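Local coordinates for protein 5-carboxyvanillate decarboxylase (Sphingomonas paucimobilis, PDB 4L6D) that probably removes the carboxyl group from 5-carboxyvanillate to give vanillate, as a manganese-binding member of the amidohydrolase family, at residues L74-Q82 with V142-Y152; E162-I173 with F218-G226. All coordinates share one frame; numbering follows the deposited sequence.

In the fold
Both interactions belong to the parallel barrel sheet of the amidohydrolase fold, and their centres lie about 14 Å apart. Interaction 1 joins the end of strand 71-76 to the end of strand 140-144 and the loop after it; along the chain it is complete before interaction 2 begins, which pairs strand 171-174 with strand 223-225 and helix 158-167 with the turn before that strand. Strands 140-144 and 171-174 are neighbours in the sheet, so the two contacts meet directly, with a probable hydrogen bond from Ile143 N to Tyr172 O at 3.0 Å. Interaction 1 contributes Thr77 and Ala78 to the vanillate pocket, while Tyr172 of interaction 2 reaches the manganese ligand Glu8.

Interaction 1. Residues L74-Q82 with V142-Y152; sequences LSLTAPGVQ and VINSHTNDLYY. With VNL (4-hydroxy-3-methoxybenzoate), chain J.
Gln82, in the loop after strand 71-76, grips the C-terminal end of strand 140-144 and the loop that follows, a buried and mostly polar contact. The two strands do not pair, since strand 111-115 lies between them in the sheet; their axes stay 7.6 Å apart at closest approach, and Ser75 CB rests against both methyls of Val142. At Gln82 the amide is used from both ends. OE1 takes two N-H groups of one residue: Asn144 N, at 2.9 Å, lies in the carbonyl plane on a lone pair, and Asn144 ND2, at 3.0 Å, is tilted from that plane. The two amide planes are only 14° apart. On the other end, Gln82 NE2 donates to Asn144 O, from well above that carbonyl's plane, and to Thr147 OG1 at 3.0 Å. Four bonds thus fix the rotation of the Gln82 amide, while Ile143 CD1 packs against its CD. With CG anti to the carbonyl carbon (chi1 -50°), Asn144 brings OD1 against Ala78 CB at 3.4 Å and ND2 beside Gly80. Two waters bridge the Asn144 amide to Leu76 O: one donates to OD1, the other accepts from ND2. The first loop, with a cis peptide before Pro79 and a type II' turn from Pro79 to Gln82, passes beside Asn144. Ala78 O comes within 3.3 Å of the vanillate methoxy carbon CV, and Thr77 OG1 is hydrogen-bonded to Tyr300. Around the contact, Asn144 and Ala78 touch the manganese ligand His174 on strand 171-174, Val81 packs on helix 86-106, and Ser145 and Tyr151 both bond to Glu201 of helix 197-211.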
loop_
_atom_site.group_PDB
_atom_site.type_symbol
_atom_site.label_atom_id
_atom_site.label_comp_id
_atom_site.label_asym_id
_atom_site.label_seq_id
_atom_site.Cartn_x
_atom_site.Cartn_y
_atom_site.Cartn_z
ATOM N N LEU A 74 14.711 18.618 11.665
ATOM C CA LEU A 74 13.442 18.836 12.359
ATOM C C LEU A 74 12.335 19.232 11.392
ATOM O O LEU A 74 12.582 19.919 10.402
ATOM C CB LEU A 74 13.602 19.939 13.407
ATOM C CG LEU A 74 14.698 19.744 14.454
ATOM C CD1 LEU A 74 14.899 21.021 15.272
ATOM C CD2 LEU A 74 14.358 18.584 15.383
ATOM N N SER A 75 11.108 18.820 11.712
ATOM C CA SER A 75 9.923 19.203 10.946
ATOM C C SER A 75 8.773 19.413 11.913
ATOM O O SER A 75 8.609 18.634 12.859
ATOM C CB SER A 75 9.564 18.104 9.930
ATOM O OG SER A 75 9.677 16.804 10.506
ATOM N N LEU A 76 7.962 20.439 11.681
ATOM C CA LEU A 76 6.750 20.587 12.472
ATOM C C LEU A 76 5.874 19.344 12.298
ATOM O O LEU A 76 5.557 18.938 11.183
ATOM C CB LEU A 76 5.989 21.849 12.068
ATOM C CG LEU A 76 4.631 21.995 12.765
ATOM C CD1 LEU A 76 4.817 22.241 14.257
ATOM C CD2 LEU A 76 3.809 23.134 12.142
ATOM N N THR A 77 5.490 18.756 13.425
ATOM C CA THR A 77 4.834 17.455 13.448
ATOM C C THR A 77 3.477 17.506 12.758
ATOM O O THR A 77 2.807 18.539 12.770
ATOM C CB THR A 77 4.690 16.968 14.907
ATOM O OG1 THR A 77 4.242 15.611 14.917
ATOM C CG2 THR A 77 3.725 17.849 15.701
ATOM N N ALA A 78 3.089 16.398 12.131
ATOM C CA ALA A 78 1.761 16.296 11.549
ATOM C C ALA A 78 0.723 16.544 12.651
ATOM O O ALA A 78 0.930 16.161 13.806
ATOM C CB ALA A 78 1.569 14.911 10.940
ATOM N N PRO A 79 -0.406 17.182 12.308
ATOM C CA PRO A 79 -0.855 17.611 10.978
ATOM C C PRO A 79 -0.390 19.005 10.561
ATOM O O PRO A 79 -1.013 19.623 9.694
ATOM C CB PRO A 79 -2.377 17.604 11.136
ATOM C CG PRO A 79 -2.573 18.063 12.554
ATOM C CD PRO A 79 -1.434 17.435 13.337
ATOM N N GLY A 80 0.705 19.483 11.139
ATOM C CA GLY A 80 1.226 20.793 10.788
ATOM C C GLY A 80 0.201 21.878 11.035
ATOM O O GLY A 80 -0.428 21.902 12.099
ATOM N N VAL A 81 0.038 22.769 10.057
ATOM C CA VAL A 81 -0.941 23.848 10.142
ATOM C C VAL A 81 -2.122 23.615 9.215
ATOM O O VAL A 81 -2.941 24.509 9.000
ATOM C CB VAL A 81 -0.316 25.234 9.806
ATOM C CG1 VAL A 81 0.832 25.553 10.765
ATOM C CG2 VAL A 81 0.149 25.292 8.350
ATOM N N GLN A 82 -2.213 22.401 8.688
ATOM C CA GLN A 82 -3.169 22.103 7.627
ATOM C C GLN A 82 -4.616 21.934 8.063
ATOM O O GLN A 82 -5.511 21.963 7.222
ATOM C CB GLN A 82 -2.707 20.881 6.839
ATOM C CG GLN A 82 -1.458 21.148 6.020
ATOM C CD GLN A 82 -0.724 19.870 5.713
ATOM O OE1 GLN A 82 0.318 19.578 6.309
ATOM N NE2 GLN A 82 -1.267 19.091 4.780
ATOM N N VAL A 142 8.359 20.687 4.486
ATOM C CA VAL A 142 7.560 19.539 4.908
ATOM C C VAL A 142 6.085 19.898 4.821
ATOM O O VAL A 142 5.679 21.030 5.117
ATOM C CB VAL A 142 7.925 19.066 6.344
ATOM C CG1 VAL A 142 7.699 20.171 7.373
ATOM C CG2 VAL A 142 7.142 17.805 6.737
ATOM N N ILE A 143 5.297 18.934 4.377
ATOM C CA ILE A 143 3.847 19.053 4.376
ATOM C C ILE A 143 3.288 17.660 4.692
ATOM O O ILE A 143 3.941 16.649 4.415
ATOM C CB ILE A 143 3.321 19.620 3.025
ATOM C CG1 ILE A 143 1.954 20.290 3.216
ATOM C CG2 ILE A 143 3.273 18.534 1.956
ATOM C CD1 ILE A 143 2.007 21.568 4.090
ATOM N N ASN A 144 2.099 17.599 5.283
ATOM C CA ASN A 144 1.537 16.328 5.746
ATOM C C ASN A 144 0.388 15.840 4.886
ATOM O O ASN A 144 -0.756 16.234 5.090
ATOM C CB ASN A 144 1.110 16.448 7.208
ATOM C CG ASN A 144 2.210 17.024 8.054
ATOM O OD1 ASN A 144 3.197 16.337 8.345
ATOM N ND2 ASN A 144 2.101 18.307 8.396
ATOM N N SER A 145 0.715 14.964 3.942
ATOM C CA SER A 145 -0.181 14.500 2.889
ATOM C C SER A 145 -1.273 15.519 2.520
ATOM O O SER A 145 -0.940 16.661 2.225
ATOM C CB SER A 145 -0.726 13.108 3.196
ATOM O OG SER A 145 -1.142 12.493 1.994
ATOM N N HIS A 146 -2.546 15.139 2.579
ATOM C CA HIS A 146 -3.617 15.948 2.001
ATOM C C HIS A 146 -3.837 17.296 2.678
ATOM O O HIS A 146 -3.486 17.490 3.835
ATOM C CB HIS A 146 -4.940 15.166 1.984
ATOM C CG HIS A 146 -5.681 15.176 3.287
ATOM N ND1 HIS A 146 -6.562 16.180 3.637
ATOM C CD2 HIS A 146 -5.680 14.300 4.321
ATOM C CE1 HIS A 146 -7.075 15.918 4.827
ATOM N NE2 HIS A 146 -6.553 14.786 5.267
ATOM N N THR A 147 -4.423 18.225 1.934
ATOM C CA THR A 147 -4.981 19.433 2.527
ATOM C C THR A 147 -6.410 19.596 2.044
ATOM O O THR A 147 -6.683 19.492 0.847
ATOM C CB THR A 147 -4.167 20.695 2.172
ATOM O OG1 THR A 147 -2.814 20.515 2.596
ATOM C CG2 THR A 147 -4.752 21.937 2.870
ATOM N N ASN A 148 -7.321 19.827 2.985
ATOM C CA ASN A 148 -8.740 19.996 2.673
ATOM C C ASN A 148 -9.319 18.797 1.921
ATOM O O ASN A 148 -10.243 18.932 1.127
ATOM C CB ASN A 148 -8.995 21.307 1.917
ATOM C CG ASN A 148 -8.591 22.529 2.720
ATOM O OD1 ASN A 148 -8.667 22.530 3.948
ATOM N ND2 ASN A 148 -8.168 23.578 2.028
ATOM N N ASP A 149 -8.745 17.630 2.195
ATOM C CA ASP A 149 -9.182 16.364 1.612
ATOM C C ASP A 149 -8.999 16.323 0.105
ATOM O O ASP A 149 -9.709 15.614 -0.604
ATOM C CB ASP A 149 -10.614 16.066 2.039
ATOM C CG ASP A 149 -10.750 16.050 3.539
ATOM O OD1 ASP A 149 -10.179 15.124 4.151
ATOM O OD2 ASP A 149 -11.366 16.992 4.101
ATOM N N LEU A 150 -8.024 17.091 -0.366
ATOM C CA LEU A 150 -7.601 17.060 -1.758
ATOM C C LEU A 150 -6.160 16.603 -1.798
ATOM O O LEU A 150 -5.388 16.863 -0.869
ATOM C CB LEU A 150 -7.690 18.449 -2.378
ATOM C CG LEU A 150 -9.065 19.089 -2.408
ATOM C CD1 LEU A 150 -8.947 20.519 -2.885
ATOM C CD2 LEU A 150 -9.984 18.292 -3.304
ATOM N N TYR A 151 -5.792 15.946 -2.898
ATOM C CA TYR A 151 -4.434 15.468 -3.100
ATOM C C TYR A 151 -3.672 16.387 -4.055
ATOM O O TYR A 151 -4.268 17.272 -4.678
ATOM C CB TYR A 151 -4.463 14.015 -3.580
ATOM C CG TYR A 151 -5.036 13.114 -2.513
ATOM C CD1 TYR A 151 -4.320 12.857 -1.350
ATOM C CD2 TYR A 151 -6.295 12.542 -2.649
ATOM C CE1 TYR A 151 -4.842 12.054 -0.343
ATOM C CE2 TYR A 151 -6.831 11.731 -1.641
ATOM C CZ TYR A 151 -6.093 11.487 -0.499
ATOM O OH TYR A 151 -6.619 10.683 0.500
ATOM N N TYR A 152 -2.362 16.177 -4.165
ATOM C CA TYR A 152 -1.503 17.178 -4.804
ATOM C C TYR A 152 -1.422 17.071 -6.323
ATOM O O TYR A 152 -0.619 17.759 -6.951
ATOM C CB TYR A 152 -0.120 17.257 -4.134
ATOM C CG TYR A 152 -0.253 17.753 -2.711
ATOM C CD1 TYR A 152 -1.032 18.872 -2.424
ATOM C CD2 TYR A 152 0.328 17.066 -1.657
ATOM C CE1 TYR A 152 -1.200 19.311 -1.125
ATOM C CE2 TYR A 152 0.182 17.507 -0.353
ATOM C CZ TYR A 152 -0.591 18.622 -0.094
ATOM O OH TYR A 152 -0.767 19.064 1.202
HETATM C C1 VNL J . 2.883 8.952 15.143
HETATM C CO1 VNL J . 4.027 8.363 14.587
HETATM C CO2 VNL J . 2.507 10.269 14.814
HETATM C CM1 VNL J . 4.832 9.089 13.689
HETATM C CM2 VNL J . 3.281 11.000 13.916
HETATM O OM VNL J . 2.995 12.286 13.535
HETATM C CZ VNL J . 4.486 10.394 13.340
HETATM C CC VNL J . 2.060 8.171 16.133
HETATM C CV VNL J . 1.824 12.949 14.046
HETATM O O1 VNL J . 2.522 7.127 16.668
HETATM O O2 VNL J . 0.936 8.621 16.460
HETATM O O3 VNL J . 5.361 11.262 12.749
HETATM O O HOH W 1 5.558 16.454 9.834
HETATM O O HOH W 2 4.128 20.184 9.187
HETATM O O HOH W 3 -6.644 19.903 5.815
#

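Interaction 2. Residues E162-I173 with F218-G226; sequences EAIEASGLALYI and FPRLKIVLG
Val224 CG1 sits over one face of the Tyr172 ring, displaced toward its rim, in a CH-pi contact 3.9 Å from the centroid. Beyond this bump the ring runs along the neighbouring backbone until OH lies 3.3 Å from Gly226 CA, where a beta-carbon would collide with it. Tyr172 CG stands anti to the backbone N (chi1 -156°), which lays the ring across Val224, and OH is hydrogen-bonded to Glu8 and Thr270. An alanine at this position is likely to leave Glu8, a manganese ligand, without its phenolic partner and to open a gap beside Val224 and Gly226. On the opposite face of the sheet, Leu171 and Ile223 run alongside each other in the same direction, and Ile223 CG2 fits against Ile173 CD1 at 3.7 Å. Leu225 CD2 fills the next hollow, against Ile173 CB. The backbones interlock through Leu171 N to Lys222 O, Val224 N to Leu171 O and Ile173 N to Val224 O. At the far end, Leu221 CD2 presses against Ile164 CG2 and the backbone N of Glu165 on helix 158-167. The Phe218 ring turns a face to Glu162 N, while Glu165 OE1 meets its edge in plane, 3.4 Å from CD1, with the carboxylate nearly perpendicular to the ring. Glu165 OE2 uses its anti lone pair to accept from Arg220 N at 2.9 Å, a nearly straight bond (163°) that ties the helix to the type I turn from Phe218 to Leu221. Adjacent parallel strands, with a helix and turn leading into them, are characteristic of the (beta/alpha)8 barrel of amidohydrolases.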
loop_
_atom_site.group_PDB
_atom_site.type_symbol
_atom_site.label_atom_id
_atom_site.label_comp_id
_atom_site.label_asym_id
_atom_site.label_seq_id
_atom_site.Cartn_x
_atom_site.Cartn_y
_atom_site.Cartn_z
ATOM N N GLU A 162 4.877 25.175 -8.146
ATOM C CA GLU A 162 5.683 26.109 -8.923
ATOM C C GLU A 162 6.737 26.769 -8.033
ATOM O O GLU A 162 7.914 26.814 -8.382
ATOM C CB GLU A 162 4.789 27.166 -9.568
ATOM C CG GLU A 162 5.540 28.165 -10.425
ATOM C CD GLU A 162 4.622 29.232 -10.963
ATOM O OE1 GLU A 162 3.826 29.779 -10.170
ATOM O OE2 GLU A 162 4.684 29.517 -12.177
ATOM N N ALA A 163 6.315 27.237 -6.862
ATOM C CA ALA A 163 7.237 27.898 -5.947
ATOM C C ALA A 163 8.247 26.921 -5.357
ATOM O O ALA A 163 9.415 27.272 -5.193
ATOM C CB ALA A 163 6.469 28.627 -4.837
ATOM N N ILE A 164 7.809 25.700 -5.033
ATOM C CA ILE A 164 8.725 24.703 -4.494
ATOM C C ILE A 164 9.790 24.375 -5.534
ATOM O O ILE A 164 10.992 24.410 -5.237
ATOM C CB ILE A 164 8.000 23.430 -4.029
ATOM C CG1 ILE A 164 7.087 23.748 -2.840
ATOM C CG2 ILE A 164 9.023 22.348 -3.661
ATOM C CD1 ILE A 164 6.320 22.539 -2.328
ATOM N N GLU A 165 9.361 24.082 -6.763
ATOM C CA GLU A 165 10.323 23.815 -7.827
ATOM C C GLU A 165 11.341 24.940 -7.983
ATOM O O GLU A 165 12.545 24.687 -8.052
ATOM C CB GLU A 165 9.626 23.574 -9.161
ATOM C CG GLU A 165 10.589 23.065 -10.203
ATOM C CD GLU A 165 9.995 23.020 -11.587
ATOM O OE1 GLU A 165 9.161 23.888 -11.914
ATOM O OE2 GLU A 165 10.381 22.112 -12.352
ATOM N N ALA A 166 10.863 26.177 -8.028
ATOM C CA ALA A 166 11.742 27.318 -8.246
ATOM C C ALA A 166 12.710 27.523 -7.079
ATOM O O ALA A 166 13.822 28.021 -7.269
ATOM C CB ALA A 166 10.917 28.578 -8.476
ATOM N N SER A 167 12.282 27.151 -5.874
ATOM C CA SER A 167 13.104 27.364 -4.683
ATOM C C SER A 167 14.295 26.427 -4.622
ATOM O O SER A 167 15.292 26.734 -3.977
ATOM C CB SER A 167 12.279 27.181 -3.406
ATOM O OG SER A 167 11.998 25.803 -3.173
ATOM N N GLY A 168 14.170 25.260 -5.251
ATOM C CA GLY A 168 15.193 24.232 -5.161
ATOM C C GLY A 168 15.110 23.385 -3.894
ATOM O O GLY A 168 15.902 22.455 -3.715
ATOM N N LEU A 169 14.161 23.693 -3.017
ATOM C CA LEU A 169 13.977 22.916 -1.781
ATOM C C LEU A 169 13.251 21.603 -2.027
ATOM O O LEU A 169 12.231 21.559 -2.727
ATOM C CB LEU A 169 13.181 23.724 -0.750
ATOM C CG LEU A 169 13.836 25.015 -0.243
ATOM C CD1 LEU A 169 12.934 25.671 0.776
ATOM C CD2 LEU A 169 15.212 24.726 0.356
ATOM N N ALA A 170 13.756 20.537 -1.415
ATOM C CA ALA A 170 13.056 19.264 -1.418
ATOM C C ALA A 170 11.835 19.337 -0.498
ATOM O O ALA A 170 11.890 19.970 0.558
ATOM C CB ALA A 170 13.992 18.149 -0.984
ATOM N N LEU A 171 10.736 18.710 -0.913
ATOM C CA LEU A 171 9.529 18.650 -0.089
ATOM C C LEU A 171 9.342 17.259 0.493
ATOM O O LEU A 171 9.150 16.289 -0.240
ATOM C CB LEU A 171 8.299 19.021 -0.915
ATOM C CG LEU A 171 6.957 18.846 -0.196
ATOM C CD1 LEU A 171 6.803 19.845 0.958
ATOM C CD2 LEU A 171 5.812 19.008 -1.182
ATOM N N TYR A 172 9.401 17.165 1.818
ATOM C CA TYR A 172 9.097 15.923 2.511
ATOM C C TYR A 172 7.586 15.850 2.647
ATOM O O TYR A 172 6.985 16.703 3.301
ATOM C CB TYR A 172 9.757 15.939 3.895
ATOM C CG TYR A 172 10.040 14.579 4.506
ATOM C CD1 TYR A 172 9.029 13.637 4.672
ATOM C CD2 TYR A 172 11.326 14.250 4.934
ATOM C CE1 TYR A 172 9.288 12.403 5.251
ATOM C CE2 TYR A 172 11.602 13.026 5.509
ATOM C CZ TYR A 172 10.582 12.103 5.654
ATOM O OH TYR A 172 10.874 10.892 6.223
ATOM N N ILE A 173 6.961 14.876 1.992
ATOM C CA ILE A 173 5.528 14.668 2.192
ATOM C C ILE A 173 5.355 13.615 3.268
ATOM O O ILE A 173 5.398 12.407 3.000
ATOM C CB ILE A 173 4.771 14.295 0.896
ATOM C CG1 ILE A 173 4.949 15.396 -0.154
ATOM C CG2 ILE A 173 3.291 14.128 1.205
ATOM C CD1 ILE A 173 4.284 15.087 -1.499
ATOM N N PHE A 218 6.368 20.096 -13.502
ATOM C CA PHE A 218 7.438 20.603 -12.638
ATOM C C PHE A 218 8.541 19.557 -12.503
ATOM O O PHE A 218 8.664 18.894 -11.461
ATOM C CB PHE A 218 6.900 20.958 -11.247
ATOM C CG PHE A 218 5.715 21.888 -11.257
ATOM C CD1 PHE A 218 5.855 23.222 -11.606
ATOM C CD2 PHE A 218 4.464 21.426 -10.883
ATOM C CE1 PHE A 218 4.752 24.079 -11.607
ATOM C CE2 PHE A 218 3.365 22.274 -10.874
ATOM C CZ PHE A 218 3.514 23.609 -11.232
ATOM N N PRO A 219 9.335 19.388 -13.568
ATOM C CA PRO A 219 10.281 18.268 -13.622
ATOM C C PRO A 219 11.444 18.378 -12.652
ATOM O O PRO A 219 12.115 17.377 -12.444
ATOM C CB PRO A 219 10.782 18.300 -15.073
ATOM C CG PRO A 219 10.601 19.727 -15.506
ATOM C CD PRO A 219 9.311 20.152 -14.826
ATOM N N ARG A 220 11.681 19.552 -12.065
ATOM C CA ARG A 220 12.774 19.679 -11.100
ATOM C C ARG A 220 12.333 19.554 -9.641
ATOM O O ARG A 220 13.136 19.770 -8.741
ATOM C CB ARG A 220 13.525 20.999 -11.276
ATOM C CG ARG A 220 14.170 21.156 -12.636
ATOM C CD ARG A 220 15.487 20.411 -12.716
ATOM N NE ARG A 220 16.489 20.897 -11.769
ATOM C CZ ARG A 220 17.254 21.970 -11.954
ATOM N NH1 ARG A 220 17.133 22.707 -13.050
ATOM N NH2 ARG A 220 18.141 22.315 -11.030
ATOM N N LEU A 221 11.071 19.214 -9.392
ATOM C CA LEU A 221 10.637 18.944 -8.027
ATOM C C LEU A 221 11.423 17.803 -7.396
ATOM O O LEU A 221 11.721 16.803 -8.061
ATOM C CB LEU A 221 9.174 18.532 -8.011
ATOM C CG LEU A 221 8.121 19.614 -8.087
ATOM C CD1 LEU A 221 6.751 18.954 -8.084
ATOM C CD2 LEU A 221 8.267 20.581 -6.901
ATOM N N LYS A 222 11.749 17.939 -6.112
ATOM C CA LYS A 222 12.260 16.805 -5.353
ATOM C C LYS A 222 11.320 16.546 -4.182
ATOM O O LYS A 222 11.045 17.443 -3.380
ATOM C CB LYS A 222 13.690 17.033 -4.860
ATOM C CG LYS A 222 14.317 15.822 -4.149
ATOM C CD LYS A 222 14.658 14.675 -5.126
ATOM C CE LYS A 222 15.940 14.970 -5.896
ATOM N NZ LYS A 222 16.154 14.037 -7.045
ATOM N N ILE A 223 10.817 15.322 -4.125
ATOM C CA ILE A 223 9.875 14.876 -3.102
ATOM C C ILE A 223 10.539 13.788 -2.269
ATOM O O ILE A 223 11.228 12.916 -2.807
ATOM C CB ILE A 223 8.594 14.296 -3.747
ATOM C CG1 ILE A 223 7.980 15.283 -4.751
ATOM C CG2 ILE A 223 7.584 13.853 -2.669
ATOM C CD1 ILE A 223 7.510 16.594 -4.149
ATOM N N VAL A 224 10.347 13.840 -0.953
ATOM C CA VAL A 224 10.897 12.814 -0.080
ATOM C C VAL A 224 9.748 12.121 0.661
ATOM O O VAL A 224 8.829 12.781 1.160
ATOM C CB VAL A 224 11.915 13.418 0.905
ATOM C CG1 VAL A 224 12.332 12.384 1.952
ATOM C CG2 VAL A 224 13.157 13.946 0.145
ATOM N N LEU A 225 9.784 10.790 0.678
ATOM C CA LEU A 225 8.786 9.994 1.392
ATOM C C LEU A 225 9.428 9.109 2.452
ATOM O O LEU A 225 10.384 8.374 2.168
ATOM C CB LEU A 225 8.024 9.103 0.410
ATOM C CG LEU A 225 7.183 9.806 -0.652
ATOM C CD1 LEU A 225 6.575 8.738 -1.561
ATOM C CD2 LEU A 225 6.074 10.630 -0.022
ATOM N N GLY A 226 8.891 9.168 3.667
ATOM C CA GLY A 226 9.366 8.339 4.756
ATOM C C GLY A 226 8.815 6.923 4.705
ATOM O O GLY A 226 8.169 6.526 3.730
HETATM O O HOH W 4 13.363 22.130 -7.179
HETATM O O HOH W 5 11.913 20.682 -5.318
HETATM O O HOH W 6 6.360 10.158 4.291
#